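Side-chain contacts in phosphoribosyltransferase (Thermus thermophilus, PDB 1WD5), which is of unknown specific reaction but probably acts as a type I phosphoribosyltransferase, a glycosyltransferase that transfers a phosphoribosyl group: residues A16-G21 and R43-E48; F65-V70 and R84-S89; V142-G147 and K167-V172. All coordinates share one frame; numbering follows the deposited sequence.

Interaction 1: A16-G21 and R43-E48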
loop_
_atom_site.group_PDB
_atom_site.type_symbol
_atom_site.label_atom_id
_atom_site.label_comp_id
_atom_site.label_asym_id
_atom_site.label_seq_id
_atom_site.Cartn_x
_atom_site.Cartn_y
_atom_site.Cartn_z
ATOM N N ALA A 16 12.359 -12.630 -3.176
ATOM C CA ALA A 16 12.130 -12.267 -4.573
ATOM C C ALA A 16 12.636 -10.848 -4.843
ATOM O O ALA A 16 12.989 -10.509 -5.974
ATOM C CB ALA A 16 10.638 -12.359 -4.902
ATOM N N LEU A 17 12.684 -10.026 -3.795
ATOM C CA LEU A 17 13.128 -8.638 -3.924
ATOM C C LEU A 17 14.636 -8.434 -3.803
ATOM O O LEU A 17 15.178 -7.461 -4.331
ATOM C CB LEU A 17 12.437 -7.766 -2.870
ATOM C CG LEU A 17 10.922 -7.571 -2.961
ATOM C CD1 LEU A 17 10.421 -6.933 -1.669
ATOM C CD2 LEU A 17 10.578 -6.689 -4.155
ATOM N N ALA A 18 15.307 -9.345 -3.104
ATOM C CA ALA A 18 16.751 -9.248 -2.887
ATOM C C ALA A 18 17.593 -8.975 -4.137
ATOM O O ALA A 18 18.522 -8.169 -4.102
ATOM C CB ALA A 18 17.255 -10.514 -2.193
ATOM N N PRO A 19 17.287 -9.646 -5.257
ATOM C CA PRO A 19 18.059 -9.435 -6.488
ATOM C C PRO A 19 17.923 -8.052 -7.129
ATOM O O PRO A 19 18.772 -7.654 -7.926
ATOM C CB PRO A 19 17.540 -10.535 -7.419
ATOM C CG PRO A 19 17.019 -11.586 -6.477
ATOM C CD PRO A 19 16.339 -10.759 -5.424
ATOM N N LEU A 20 16.863 -7.324 -6.783
ATOM C CA LEU A 20 16.614 -6.006 -7.365
ATOM C C LEU A 20 17.637 -4.924 -7.044
ATOM O O LEU A 20 17.661 -3.883 -7.694
ATOM C CB LEU A 20 15.224 -5.508 -6.968
ATOM C CG LEU A 20 14.051 -6.360 -7.455
ATOM C CD1 LEU A 20 12.744 -5.694 -7.056
ATOM C CD2 LEU A 20 14.125 -6.522 -8.964
ATOM N N GLY A 21 18.464 -5.150 -6.031
ATOM C CA GLY A 21 19.475 -4.164 -5.685
ATOM C C GLY A 21 18.974 -2.924 -4.965
ATOM O O GLY A 21 19.562 -1.849 -5.091
ATOM N N ARG A 43 12.560 -6.450 7.751
ATOM C CA ARG A 43 13.550 -7.128 8.588
ATOM C C ARG A 43 14.513 -7.994 7.774
ATOM O O ARG A 43 15.695 -8.094 8.105
ATOM C CB ARG A 43 12.848 -7.980 9.655
ATOM C CG ARG A 43 12.075 -7.151 10.674
ATOM C CD ARG A 43 11.222 -8.002 11.622
ATOM N NE ARG A 43 10.515 -7.134 12.562
ATOM C CZ ARG A 43 11.107 -6.497 13.567
ATOM N NH1 ARG A 43 12.411 -6.648 13.771
ATOM N NH2 ARG A 43 10.409 -5.679 14.341
ATOM N N ARG A 44 14.019 -8.613 6.707
ATOM C CA ARG A 44 14.875 -9.466 5.886
ATOM C C ARG A 44 15.778 -8.665 4.948
ATOM O O ARG A 44 16.896 -9.082 4.661
ATOM C CB ARG A 44 14.029 -10.460 5.080
ATOM C CG ARG A 44 13.094 -11.292 5.946
ATOM C CD ARG A 44 13.191 -12.771 5.646
ATOM N NE ARG A 44 12.524 -13.564 6.679
ATOM C CZ ARG A 44 12.825 -14.828 6.954
ATOM N NH1 ARG A 44 13.779 -15.442 6.271
ATOM N NH2 ARG A 44 12.184 -15.472 7.923
ATOM N N LEU A 45 15.308 -7.512 4.489
ATOM C CA LEU A 45 16.103 -6.682 3.581
ATOM C C LEU A 45 16.965 -5.639 4.294
ATOM O O LEU A 45 17.716 -4.907 3.653
ATOM C CB LEU A 45 15.193 -5.967 2.578
ATOM C CG LEU A 45 14.486 -6.802 1.506
ATOM C CD1 LEU A 45 13.624 -5.891 0.645
ATOM C CD2 LEU A 45 15.516 -7.509 0.648
ATOM N N GLY A 46 16.861 -5.568 5.615
ATOM C CA GLY A 46 17.634 -4.584 6.347
ATOM C C GLY A 46 17.120 -3.187 6.049
ATOM O O GLY A 46 17.881 -2.215 6.028
ATOM N N GLY A 47 15.816 -3.086 5.807
ATOM C CA GLY A 47 15.214 -1.800 5.512
ATOM C C GLY A 47 14.486 -1.208 6.705
ATOM O O GLY A 47 14.670 -1.646 7.844
ATOM N N GLU A 48 13.648 -0.214 6.432
ATOM C CA GLU A 48 12.881 0.474 7.465
ATOM C C GLU A 48 11.377 0.334 7.216
ATOM O O GLU A 48 10.891 0.610 6.122
ATOM C CB GLU A 48 13.286 1.950 7.486
ATOM C CG GLU A 48 12.407 2.843 8.339
ATOM C CD GLU A 48 13.000 4.228 8.530
ATOM O OE1 GLU A 48 13.563 4.771 7.557
ATOM O OE2 GLU A 48 12.896 4.775 9.648
#
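Ala-18 and Leu-45 bring the two backbones closest, their CA atoms lying 7.0 Å apart near the C-terminal ends of helix 6-17 and helix 33-45. Residues 18-20 form a 3-10 segment, with Leu-20 N bonded to Leu-17 O at 3.0 Å; in the second chain segment Gly-46, with a positive phi of 69°, is the first residue outside helical phi/psi. No hydrogen bond spans the pair, and the buried area is modest, 104 Å² for both sides together, so the contact is one of apolar packing alone.

Leu-45 carries it. Its CG lies anti to the carbonyl carbon, on the side of the backbone N (chi1 -69°), which sends the isobutyl group across to residues 17 and 18, and its two methyls divide the work. CD1 meets Leu-17, 4.1 Å from that residue's CD1, and also comes near its CB; the two leucine side chains cross at about a right angle. CD2 instead rests against the backbone at the start of the 3-10 segment, 4.1 Å from Ala-18 CA, whereas Ala-18 CB is farther from it at 4.5 Å.

Leu-17 is the buried member, reaching Val-152 and Ala-154 of strand 150-155 and Val-173 of strand 171-174. Helix 6-17 thus packs on the sheet while its C-terminal end and the 3-10 segment after it receive Leu-45 from helix 33-45; earlier on helix 6-17, Ala-11 and Ala-14 are touched by Arg-44.

Interaction 2: F65-V70 and R84-S89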
loop_
_atom_site.group_PDB
_atom_site.type_symbol
_atom_site.label_atom_id
_atom_site.label_comp_id
_atom_site.label_asym_id
_atom_site.label_seq_id
_atom_site.Cartn_x
_atom_site.Cartn_y
_atom_site.Cartn_z
ATOM N N PHE A 65 -14.379 3.814 -9.325
ATOM C CA PHE A 65 -13.518 4.439 -10.317
ATOM C C PHE A 65 -12.787 5.617 -9.689
ATOM O O PHE A 65 -13.399 6.620 -9.314
ATOM C CB PHE A 65 -14.326 4.913 -11.527
ATOM C CG PHE A 65 -13.474 5.457 -12.637
ATOM C CD1 PHE A 65 -12.470 4.674 -13.205
ATOM C CD2 PHE A 65 -13.660 6.749 -13.109
ATOM C CE1 PHE A 65 -11.664 5.175 -14.226
ATOM C CE2 PHE A 65 -12.860 7.260 -14.130
ATOM C CZ PHE A 65 -11.862 6.474 -14.689
ATOM N N ALA A 66 -11.468 5.483 -9.594
ATOM C CA ALA A 66 -10.616 6.495 -8.983
ATOM C C ALA A 66 -10.305 7.708 -9.857
ATOM O O ALA A 66 -9.933 7.569 -11.019
ATOM C CB ALA A 66 -9.302 5.844 -8.530
ATOM N N LEU A 67 -10.454 8.899 -9.282
ATOM C CA LEU A 67 -10.143 10.138 -9.986
ATOM C C LEU A 67 -8.928 10.766 -9.309
ATOM O O LEU A 67 -8.360 11.740 -9.804
ATOM C CB LEU A 67 -11.326 11.119 -9.943
ATOM C CG LEU A 67 -12.613 10.700 -10.661
ATOM C CD1 LEU A 67 -13.619 11.846 -10.621
ATOM C CD2 LEU A 67 -12.301 10.324 -12.102
ATOM N N GLY A 68 -8.533 10.194 -8.174
ATOM C CA GLY A 68 -7.384 10.702 -7.441
ATOM C C GLY A 68 -7.209 10.030 -6.089
ATOM O O GLY A 68 -7.752 8.952 -5.852
ATOM N N ALA A 69 -6.455 10.668 -5.198
ATOM C CA ALA A 69 -6.213 10.121 -3.864
ATOM C C ALA A 69 -5.794 11.218 -2.895
ATOM O O ALA A 69 -5.327 12.276 -3.320
ATOM C CB ALA A 69 -5.120 9.047 -3.928
ATOM N N VAL A 70 -5.980 10.971 -1.598
ATOM C CA VAL A 70 -5.571 11.927 -0.569
ATOM C C VAL A 70 -4.620 11.199 0.384
ATOM O O VAL A 70 -4.841 10.032 0.712
ATOM C CB VAL A 70 -6.770 12.471 0.257
ATOM C CG1 VAL A 70 -7.761 13.189 -0.657
ATOM C CG2 VAL A 70 -7.455 11.338 1.004
ATOM N N ARG A 84 -12.221 15.671 -16.234
ATOM C CA ARG A 84 -13.028 15.253 -17.376
ATOM C C ARG A 84 -14.199 14.402 -16.903
ATOM O O ARG A 84 -15.127 14.132 -17.667
ATOM C CB ARG A 84 -12.183 14.475 -18.394
ATOM C CG ARG A 84 -11.244 15.361 -19.204
ATOM C CD ARG A 84 -10.827 14.697 -20.510
ATOM N NE ARG A 84 -9.786 13.691 -20.331
ATOM C CZ ARG A 84 -8.496 13.967 -20.175
ATOM N NH1 ARG A 84 -8.072 15.222 -20.176
ATOM N NH2 ARG A 84 -7.626 12.982 -20.023
ATOM N N TYR A 85 -14.156 13.992 -15.636
ATOM C CA TYR A 85 -15.222 13.177 -15.055
ATOM C C TYR A 85 -15.986 13.894 -13.946
ATOM O O TYR A 85 -17.053 13.445 -13.532
ATOM C CB TYR A 85 -14.661 11.880 -14.470
ATOM C CG TYR A 85 -14.264 10.844 -15.487
ATOM C CD1 TYR A 85 -12.968 10.801 -16.000
ATOM C CD2 TYR A 85 -15.180 9.891 -15.923
ATOM C CE1 TYR A 85 -12.594 9.824 -16.922
ATOM C CE2 TYR A 85 -14.820 8.917 -16.842
ATOM C CZ TYR A 85 -13.524 8.886 -17.335
ATOM O OH TYR A 85 -13.162 7.907 -18.230
ATOM N N ALA A 86 -15.440 15.000 -13.456
ATOM C CA ALA A 86 -16.088 15.726 -12.374
ATOM C C ALA A 86 -15.599 17.158 -12.307
ATOM O O ALA A 86 -14.560 17.495 -12.876
ATOM C CB ALA A 86 -15.810 15.023 -11.039
ATOM N N ASP A 87 -16.356 17.997 -11.606
ATOM C CA ASP A 87 -15.988 19.394 -11.441
ATOM C C ASP A 87 -15.122 19.489 -10.189
ATOM O O ASP A 87 -15.127 18.581 -9.356
ATOM C CB ASP A 87 -17.233 20.261 -11.273
ATOM C CG ASP A 87 -17.921 20.029 -9.949
ATOM O OD1 ASP A 87 -18.623 19.008 -9.797
ATOM O OD2 ASP A 87 -17.740 20.870 -9.049
ATOM N N GLN A 88 -14.395 20.590 -10.047
ATOM C CA GLN A 88 -13.510 20.768 -8.906
ATOM C C GLN A 88 -14.222 20.728 -7.554
ATOM O O GLN A 88 -13.708 20.143 -6.603
ATOM C CB GLN A 88 -12.740 22.085 -9.043
ATOM C CG GLN A 88 -11.626 22.285 -8.018
ATOM C CD GLN A 88 -10.485 21.294 -8.184
ATOM O OE1 GLN A 88 -10.062 21.002 -9.304
ATOM N NE2 GLN A 88 -9.971 20.788 -7.070
ATOM N N SER A 89 -15.397 21.341 -7.458
ATOM C CA SER A 89 -16.119 21.355 -6.187
ATOM C C SER A 89 -16.464 19.944 -5.705
ATOM O O SER A 89 -16.393 19.665 -4.507
ATOM C CB SER A 89 -17.391 22.204 -6.295
ATOM O OG SER A 89 -18.417 21.509 -6.974
#
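Phe-65 and Tyr-85 form a T-shaped (edge-to-face) pair, the edge of the phenylalanine directed at the face of the tyrosine, next to a classic beta bulge in which Leu-67 and Gly-68 both oppose Val-57. The ring planes stand at 61° and the centroids are 4.9 Å apart, an edge-to-face geometry that is tilted rather than perpendicular.

Followed outward from its root, Tyr-85 changes partner along its length. CB touches Leu-67, lying 3.7 Å from its CD2 and slightly farther from its CD1. At CG the same CD2 methyl is still close, 3.9 Å away, but Phe-65 CE2 has come within van der Waals range as well. From there all six ring carbons lie near Phe-65 CE2, which sits over the ring centre, 3.6 Å above the plane. CZ and CE2 of Tyr-85 are each 3.7 Å from that atom, and at the tip the OH comes 4.0 Å from Phe-65 CZ. The phenylalanine arrives there because its CG stands anti to the backbone N (chi1 -175°), carrying the ring out toward residue 85. An alanine here would remove the edge that fills the centre of the tyrosine face, and is likely to leave the Tyr-85 ring with Leu-67 touching it chiefly near its root and more liberty to turn.

The contact joins strand 66-71, which lies next to the outermost strand 76-78, to the short helix 82-85 and the link that follows it into helix 88-112. Leu-67 is its buried element, wedged also against Ala-59, Pro-60 and Leu-91. The other methyl of Leu-67, CD1, spans to the residue after Tyr-85, 3.9 Å from Ala-86 CB.

Interaction 3: V142-G147 and K167-V172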
loop_
_atom_site.group_PDB
_atom_site.type_symbol
_atom_site.label_atom_id
_atom_site.label_comp_id
_atom_site.label_asym_id
_atom_site.label_seq_id
_atom_site.Cartn_x
_atom_site.Cartn_y
_atom_site.Cartn_z
ATOM N N VAL A 142 0.003 8.872 -4.286
ATOM C CA VAL A 142 0.531 9.738 -3.236
ATOM C C VAL A 142 2.049 9.618 -3.124
ATOM O O VAL A 142 2.756 10.624 -3.095
ATOM C CB VAL A 142 -0.105 9.414 -1.863
ATOM C CG1 VAL A 142 0.570 10.234 -0.771
ATOM C CG2 VAL A 142 -1.606 9.720 -1.896
ATOM N N VAL A 143 2.547 8.387 -3.068
ATOM C CA VAL A 143 3.980 8.159 -2.952
ATOM C C VAL A 143 4.789 8.783 -4.092
ATOM O O VAL A 143 5.864 9.327 -3.857
ATOM C CB VAL A 143 4.293 6.649 -2.874
ATOM C CG1 VAL A 143 5.798 6.427 -2.846
ATOM C CG2 VAL A 143 3.649 6.056 -1.621
ATOM N N PHE A 144 4.281 8.706 -5.319
ATOM C CA PHE A 144 4.984 9.285 -6.467
ATOM C C PHE A 144 5.201 10.788 -6.325
ATOM O O PHE A 144 6.194 11.325 -6.806
ATOM C CB PHE A 144 4.213 9.008 -7.762
ATOM C CG PHE A 144 4.535 7.680 -8.392
ATOM C CD1 PHE A 144 3.557 6.966 -9.074
ATOM C CD2 PHE A 144 5.821 7.150 -8.315
ATOM C CE1 PHE A 144 3.850 5.743 -9.671
ATOM C CE2 PHE A 144 6.125 5.930 -8.908
ATOM C CZ PHE A 144 5.138 5.224 -9.586
ATOM N N GLN A 145 4.273 11.468 -5.667
ATOM C CA GLN A 145 4.400 12.907 -5.477
ATOM C C GLN A 145 5.393 13.242 -4.370
ATOM O O GLN A 145 5.673 14.413 -4.119
ATOM C CB GLN A 145 3.040 13.522 -5.129
ATOM C CG GLN A 145 2.007 13.428 -6.237
ATOM C CD GLN A 145 2.427 14.166 -7.496
ATOM O OE1 GLN A 145 3.403 13.798 -8.152
ATOM N NE2 GLN A 145 1.691 15.218 -7.839
ATOM N N GLU A 146 5.933 12.220 -3.711
ATOM C CA GLU A 146 6.866 12.454 -2.614
ATOM C C GLU A 146 8.339 12.391 -2.997
ATOM O O GLU A 146 9.215 12.411 -2.134
ATOM C CB GLU A 146 6.559 11.484 -1.465
ATOM C CG GLU A 146 5.116 11.615 -0.983
ATOM C CD GLU A 146 4.782 10.736 0.207
ATOM O OE1 GLU A 146 5.032 9.514 0.144
ATOM O OE2 GLU A 146 4.254 11.271 1.203
ATOM N N GLY A 147 8.610 12.327 -4.296
ATOM C CA GLY A 147 9.981 12.295 -4.773
ATOM C C GLY A 147 10.851 11.101 -4.412
ATOM O O GLY A 147 12.027 11.281 -4.103
ATOM N N LYS A 167 1.229 -2.695 -13.043
ATOM C CA LYS A 167 2.406 -2.801 -13.895
ATOM C C LYS A 167 2.451 -1.649 -14.907
ATOM O O LYS A 167 3.515 -1.279 -15.403
ATOM C CB LYS A 167 2.394 -4.153 -14.609
ATOM C CG LYS A 167 3.725 -4.573 -15.206
ATOM C CD LYS A 167 3.678 -6.028 -15.636
ATOM C CE LYS A 167 4.961 -6.444 -16.329
ATOM N NZ LYS A 167 4.901 -7.872 -16.743
ATOM N N ALA A 168 1.290 -1.072 -15.193
ATOM C CA ALA A 168 1.207 0.041 -16.126
ATOM C C ALA A 168 1.831 1.285 -15.506
ATOM O O ALA A 168 2.213 2.215 -16.214
ATOM C CB ALA A 168 -0.253 0.316 -16.484
ATOM N N ARG A 169 1.955 1.290 -14.183
ATOM C CA ARG A 169 2.498 2.448 -13.481
ATOM C C ARG A 169 3.815 2.237 -12.731
ATOM O O ARG A 169 4.525 3.199 -12.440
ATOM C CB ARG A 169 1.446 2.982 -12.500
ATOM C CG ARG A 169 0.118 3.359 -13.142
ATOM C CD ARG A 169 -0.895 3.813 -12.091
ATOM N NE ARG A 169 -0.454 5.013 -11.382
ATOM C CZ ARG A 169 -1.081 5.535 -10.333
ATOM N NH1 ARG A 169 -2.181 4.963 -9.861
ATOM N NH2 ARG A 169 -0.609 6.633 -9.757
ATOM N N ALA A 170 4.152 0.993 -12.410
ATOM C CA ALA A 170 5.389 0.752 -11.680
ATOM C C ALA A 170 5.880 -0.672 -11.800
ATOM O O ALA A 170 5.165 -1.547 -12.278
ATOM C CB ALA A 170 5.191 1.098 -10.208
ATOM N N GLU A 171 7.113 -0.897 -11.366
ATOM C CA GLU A 171 7.674 -2.234 -11.390
ATOM C C GLU A 171 6.856 -3.028 -10.379
ATOM O O GLU A 171 6.568 -2.543 -9.281
ATOM C CB GLU A 171 9.142 -2.218 -10.963
ATOM C CG GLU A 171 9.847 -3.545 -11.204
ATOM C CD GLU A 171 11.256 -3.577 -10.648
ATOM O OE1 GLU A 171 11.956 -2.543 -10.707
ATOM O OE2 GLU A 171 11.670 -4.646 -10.161
ATOM N N VAL A 172 6.462 -4.234 -10.756
ATOM C CA VAL A 172 5.672 -5.073 -9.874
ATOM C C VAL A 172 6.337 -6.416 -9.635
ATOM O O VAL A 172 6.819 -7.058 -10.570
ATOM C CB VAL A 172 4.269 -5.338 -10.456
ATOM C CG1 VAL A 172 3.555 -6.398 -9.627
ATOM C CG2 VAL A 172 3.457 -4.047 -10.474
#
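Phe-144 reaches Arg-169 and Ala-170 through a chi1 of -86°, which sets CG on the side of the backbone N and points the ring from near the C-terminal end of helix 134-144 across to the other segment. Arg-169 runs out toward the same helix, extended at chi2 and kinked at chi3 (62°), so that its guanidinium passes near the root of the ring. The setting is the alpha/beta core of a phosphoribosyltransferase fold, in which helix 134-144 is the crossover of a beta-alpha-beta unit between parallel strands 122-126 and 150-155; the contact joins the C-terminal part of that helix to the loop entering the next strand, 171-174.

The outer end of the ring uses its edge. Arg-169 O lies near the ring plane, 3.6 Å from Phe-144 CZ and 3.8 Å from CE1, so a carbonyl oxygen faces the weakly positive C-H rim. The guanidinium approaches obliquely, its NH2 4.2 Å from Phe-144 CD1. Its polar bonding is with the helix instead: NH2 is hydrogen-bonded to Ser-141 OG, and NH1 makes a long, weak ion pair with Glu-137. Arg-169 therefore lies along the helix side with Phe-144 as an apolar neighbour.

Behind the aromatic residue the chain makes a type I turn from Phe-144 to Gly-147, while the ring also touches Val-151. Besides the carbonyl, Phe-144 CZ meets a methyl, Ala-170 CB, at 4.2 Å.

Overall arrangement
Interaction 3 lies between the other two, its centre 18 Å from that of interaction 1 and 19 Å from that of interaction 2; those two are 35 Å apart, on opposite sides of the chain's centre. Each reaches interaction 3 by packing: Leu-20 CD2 lies 3.3 Å from Glu-171 OE2, and Val-142 CG2 is 4.1 Å from Ala-69 CB. The shared framework is the mixed sheet, with residues 65-70 and 167-172 both contributing to it. In type I phosphoribosyltransferases the phosphoribosyl pyrophosphate loop joins a central strand to the following helix, here probably strand 122-126 to helix 134-144; Phe-144 lies near the C-terminal end of that helix, far along it from the loop.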